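Ribose 5-phosphate isomerase, putative (PDB 6FXS) probably catalyses the interconversion of ribose 5-phosphate and ribulose 5-phosphate, an isomerisation of the pentose phosphate pathway. Local coordinates at residues Ile27-Ile32 and Pro53-Pro58; Ile86-Ser91 and Val128-Arg133. All blocks are in the same frame, centred on the assembly; numbering follows the deposited sequence.

Contact 1 of 2, residues Ile27-Ile32 and Pro53-Pro58; sequences IGADHI and PVYIGP. With SO4 (sulfate ion), chain E.
The ring of Tyr55 presents its edge to Ile27: CB of Ile27 lies in the plane of the ring, and the CG2 methyl of Ile27 touches CD1 of Tyr55 at 3.8 Å, the two side chains crossing at about a right angle. One face of the ring is occupied from within its own segment, where N of Gly57 sits 3.7 Å above the ring plane, over the centre; the ring of His37 also stacks on Tyr55. With CG of Tyr55 anti to the backbone N (chi1 -177°), the ring runs forward along its own chain, and its OH donates to a lone pair of the carbonyl O of Pro58, 2.7 Å away. This bond holds the chain from Tyr55 to Pro58 folded against the tyrosine ring. On the way, OH of Tyr55 brushes CB of Ala29. The imidazole of His31 meets a sulfate ion at its edge: NE2 donates to O2 of the sulfate at 2.7 Å, almost straight at 170°. Arg63 of a neighbouring chain grips the same ion, which probably comes from the crystallisation liquor.

The backbones belong to strands 23-29 and 51-55, the two parallel strands of the first beta-alpha-beta unit of a Rossmann-like alpha/beta fold. N of Ile27 donates to O of Val54 (2.9 Å), and O of Ile27 accepts from N of Ile56 (2.8 Å). N of Ala29, the last residue of its strand, donates to O of Gly57 (3.0 Å), in the plane of that carbonyl. Pro58 follows a cis peptide bond, and its CD rests 3.4 Å from O of Ala29. At the other end, the CD1 methyl of Ile27 lies beside CB of Pro53, and Val41 of helix 37-46 packs on both residues.

Contact 2 of 2, residues Ile86-Ser91 and Val128-Arg133; sequences ILVCGS and VCLGER
Ile86 and Val128 lie side by side on neighbouring parallel strands of the Rossmann-like sheet, their CG1 atoms 3.6 Å apart. CG2 of Ile86 also meets CD1 of Leu130, forming an apolar row on the same face. The backbone ladder beneath is regular. N of Leu87 bonds to O of Val128 (2.9 Å), N of Leu130 to O of Leu87 (2.8 Å), and N of Cys89 to O of Leu130 (3.1 Å). At the strand ends O of Cys89 takes N of Glu132 at 2.8 Å, and in the loops O of Gly90 takes N of Arg133 at 2.8 Å, the latter bond using a lone pair of Gly90 O. Gly131 fits closely here, its CA pressed against the carbonyl of Gly90 and the backbone of Ser91.

A chi1 of -173° swings CG1 of Val88 to the far side of its CA-CB bond from the amide N and toward residue 132, where this methyl touches CB of Glu132 at 3.9 Å as the two side chains cross nearly at right angles.

Helices close over both faces. Helix 137-149 covers Val128 and Leu130 while helix 37-46 covers Ile86 and Val88; on the other face, helix 93-100 lies over Leu87, Cys89 and Cys129. At the loop ends, Pro137 of the second subunit packs on Glu132 and Arg133. These two are salt-bridged neighbours: the arginine chain, bent at chi2 and chi3, brings NH1 of Arg133 to 3.1 Å from OE2 of Glu132, on the syn lone pair of that oxygen, which itself sits 22° out of the guanidinium plane.

How the contacts relate
From the N terminus, strand 23-29 comes first, and contact 1 closes when the chain returns through helix 37-46 to strand 51-55, at one outer side of the sheet within this chain. Helix 66-78 then leads to strand 84-89, where contact 2 opens; it closes only after helix 93-100, strand 107-109 and helix 113-121 have been passed. The two loops therefore follow one another without nesting or crossing. Strands 23-29 and 84-89 are neighbours, and the contacts join there: Gly28 bonds through its backbone to Ile86 and Val88. Together they tie four of the five parallel strands into the order 51-55, 23-29, 84-89, 127-131.

Contact 1 of 2, residues Ile27-Ile32 and Pro53-Pro58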
# COMPACT_ATOMS: atom_id res chain seq x y z
N ILE B 27 -16.11 15.81 -9.67
CA ILE B 27 -14.73 15.38 -9.80
C ILE B 27 -13.84 16.61 -10.00
O ILE B 27 -14.12 17.51 -10.85
CB ILE B 27 -14.52 14.41 -10.96
CG1 ILE B 27 -15.47 13.26 -10.89
CG2 ILE B 27 -13.10 13.90 -11.00
CD1 ILE B 27 -15.61 12.52 -12.20
N GLY B 28 -12.79 16.70 -9.19
CA GLY B 28 -11.82 17.77 -9.27
C GLY B 28 -10.41 17.22 -9.22
O GLY B 28 -10.16 16.14 -8.62
N ALA B 29 -9.49 17.96 -9.83
CA ALA B 29 -8.10 17.63 -9.79
C ALA B 29 -7.22 18.84 -9.58
O ALA B 29 -7.70 19.97 -9.41
CB ALA B 29 -7.69 16.84 -11.02
N ASP B 30 -5.90 18.61 -9.57
CA ASP B 30 -4.99 19.71 -9.90
C ASP B 30 -4.26 19.33 -11.17
O ASP B 30 -4.64 18.40 -11.88
CB ASP B 30 -4.11 20.09 -8.71
CG ASP B 30 -3.04 19.02 -8.34
OD1 ASP B 30 -2.96 17.95 -8.93
OD2 ASP B 30 -2.25 19.36 -7.45
N HIS B 31 -3.20 20.05 -11.48
CA HIS B 31 -2.41 19.71 -12.67
C HIS B 31 -1.72 18.37 -12.68
O HIS B 31 -1.45 17.81 -13.74
CB HIS B 31 -1.39 20.81 -12.97
CG HIS B 31 -0.46 21.10 -11.84
ND1 HIS B 31 -0.82 21.85 -10.73
CD2 HIS B 31 0.84 20.80 -11.70
CE1 HIS B 31 0.22 21.97 -9.95
NE2 HIS B 31 1.23 21.30 -10.49
N ILE B 32 -1.43 17.89 -11.47
CA ILE B 32 -0.81 16.58 -11.29
C ILE B 32 -1.84 15.47 -11.57
O ILE B 32 -1.51 14.45 -12.19
CB ILE B 32 -0.13 16.48 -9.87
CG1 ILE B 32 0.95 17.59 -9.68
CG2 ILE B 32 0.49 15.11 -9.62
CD1 ILE B 32 2.03 17.60 -10.77
N PRO B 53 -20.93 11.63 -13.70
CA PRO B 53 -19.76 12.43 -13.38
C PRO B 53 -19.89 13.87 -13.79
O PRO B 53 -20.30 14.13 -14.93
CB PRO B 53 -18.65 11.76 -14.20
CG PRO B 53 -19.34 11.07 -15.34
CD PRO B 53 -20.71 10.75 -14.86
N VAL B 54 -19.49 14.79 -12.93
CA VAL B 54 -19.40 16.18 -13.27
C VAL B 54 -17.96 16.64 -13.00
O VAL B 54 -17.61 17.03 -11.84
CB VAL B 54 -20.40 17.01 -12.41
CG1 VAL B 54 -20.44 18.43 -12.85
CG2 VAL B 54 -21.80 16.38 -12.36
N TYR B 55 -17.12 16.61 -14.02
CA TYR B 55 -15.71 17.06 -13.89
C TYR B 55 -15.62 18.58 -13.90
O TYR B 55 -15.98 19.17 -14.91
CB TYR B 55 -14.84 16.49 -15.02
CG TYR B 55 -13.37 16.88 -14.87
CD1 TYR B 55 -12.63 16.46 -13.74
CD2 TYR B 55 -12.68 17.60 -15.88
CE1 TYR B 55 -11.30 16.80 -13.58
CE2 TYR B 55 -11.36 17.95 -15.74
CZ TYR B 55 -10.65 17.52 -14.58
OH TYR B 55 -9.33 17.86 -14.35
N ILE B 56 -15.13 19.20 -12.82
CA ILE B 56 -15.17 20.63 -12.68
C ILE B 56 -13.83 21.28 -12.94
O ILE B 56 -13.70 22.47 -12.70
CB ILE B 56 -15.76 21.16 -11.33
CG1 ILE B 56 -15.02 20.62 -10.10
CG2 ILE B 56 -17.26 20.88 -11.19
CD1 ILE B 56 -13.61 21.05 -9.91
N GLY B 57 -12.83 20.53 -13.36
CA GLY B 57 -11.55 21.13 -13.78
C GLY B 57 -10.35 20.62 -12.93
O GLY B 57 -10.58 19.82 -11.98
N PRO B 58 -9.11 21.01 -13.27
CA PRO B 58 -8.82 21.89 -14.40
C PRO B 58 -8.92 21.23 -15.78
O PRO B 58 -8.96 19.99 -15.95
CB PRO B 58 -7.40 22.40 -14.11
CG PRO B 58 -6.74 21.23 -13.39
CD PRO B 58 -7.84 20.43 -12.73
S SO4 E . 4.02 22.08 -8.54
O1 SO4 E . 5.45 22.35 -8.84
O2 SO4 E . 3.55 20.80 -9.15
O3 SO4 E . 3.82 22.02 -7.10
O4 SO4 E . 3.23 23.28 -9.03

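Contact 2 of 2, residues Ile86-Ser91 and Val128-Arg133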
# COMPACT_ATOMS: atom_id res chain seq x y z
N ILE B 86 -14.99 13.40 -5.84
CA ILE B 86 -13.73 12.68 -6.08
C ILE B 86 -12.68 13.75 -6.31
O ILE B 86 -12.89 14.67 -7.15
CB ILE B 86 -13.81 11.70 -7.28
CG1 ILE B 86 -14.83 10.59 -7.00
CG2 ILE B 86 -12.46 11.10 -7.59
CD1 ILE B 86 -15.26 9.78 -8.19
N LEU B 87 -11.58 13.70 -5.56
CA LEU B 87 -10.46 14.65 -5.71
C LEU B 87 -9.18 13.87 -5.96
O LEU B 87 -8.87 12.89 -5.22
CB LEU B 87 -10.35 15.56 -4.51
CG LEU B 87 -11.59 16.44 -4.25
CD1 LEU B 87 -11.41 17.12 -2.93
CD2 LEU B 87 -11.64 17.51 -5.38
N VAL B 88 -8.46 14.29 -7.01
CA VAL B 88 -7.21 13.70 -7.43
C VAL B 88 -6.07 14.72 -7.46
O VAL B 88 -6.11 15.68 -8.25
CB VAL B 88 -7.29 13.08 -8.82
CG1 VAL B 88 -6.00 12.33 -9.10
CG2 VAL B 88 -8.44 12.11 -8.93
N CYS B 89 -5.04 14.50 -6.64
CA CYS B 89 -3.78 15.28 -6.70
C CYS B 89 -2.67 14.23 -6.68
O CYS B 89 -2.89 13.04 -6.97
CB CYS B 89 -3.69 16.34 -5.56
SG CYS B 89 -3.39 15.90 -3.73
N GLY B 90 -1.46 14.65 -6.40
CA GLY B 90 -0.33 13.78 -6.43
C GLY B 90 -0.48 12.61 -5.44
O GLY B 90 -0.34 11.47 -5.84
N SER B 91 -0.74 12.93 -4.18
CA SER B 91 -0.85 11.95 -3.10
C SER B 91 -2.26 11.79 -2.52
O SER B 91 -2.56 10.79 -1.85
CB SER B 91 0.11 12.39 -2.01
OG SER B 91 -0.52 13.37 -1.26
N VAL B 128 -13.98 11.12 -1.77
CA VAL B 128 -12.81 10.24 -1.79
C VAL B 128 -11.61 11.01 -2.39
O VAL B 128 -11.75 11.67 -3.44
CB VAL B 128 -13.07 8.93 -2.53
CG1 VAL B 128 -13.44 9.15 -3.99
CG2 VAL B 128 -11.88 8.00 -2.40
N CYS B 129 -10.45 10.93 -1.74
CA CYS B 129 -9.28 11.65 -2.23
C CYS B 129 -8.24 10.62 -2.61
O CYS B 129 -8.06 9.56 -1.90
CB CYS B 129 -8.75 12.57 -1.14
SG CYS B 129 -9.93 13.79 -0.53
N LEU B 130 -7.63 10.86 -3.77
CA LEU B 130 -6.77 9.89 -4.47
C LEU B 130 -5.46 10.51 -4.90
O LEU B 130 -5.40 11.74 -5.18
CB LEU B 130 -7.48 9.39 -5.69
CG LEU B 130 -8.88 8.80 -5.40
CD1 LEU B 130 -9.52 8.52 -6.73
CD2 LEU B 130 -8.72 7.52 -4.63
N GLY B 131 -4.43 9.66 -4.96
CA GLY B 131 -3.10 10.09 -5.43
C GLY B 131 -2.76 9.46 -6.76
O GLY B 131 -2.62 8.23 -6.87
N GLU B 132 -2.64 10.32 -7.77
CA GLU B 132 -2.18 9.91 -9.08
C GLU B 132 -0.70 9.48 -9.06
O GLU B 132 -0.32 8.60 -9.79
CB GLU B 132 -2.39 11.13 -10.09
CG GLU B 132 -1.90 10.90 -11.49
CD GLU B 132 -0.38 11.12 -11.68
OE1 GLU B 132 0.20 11.83 -10.84
OE2 GLU B 132 0.21 10.50 -12.61
N ARG B 133 0.11 10.07 -8.20
CA ARG B 133 1.54 9.71 -8.13
C ARG B 133 1.79 8.41 -7.34
O ARG B 133 2.82 7.76 -7.50
CB ARG B 133 2.33 10.85 -7.50
CG ARG B 133 2.46 12.21 -8.23
CD ARG B 133 2.53 12.12 -9.76
NE ARG B 133 3.81 11.90 -10.29
CZ ARG B 133 4.10 11.59 -11.55
NH1 ARG B 133 3.17 11.47 -12.51
NH2 ARG B 133 5.36 11.44 -11.83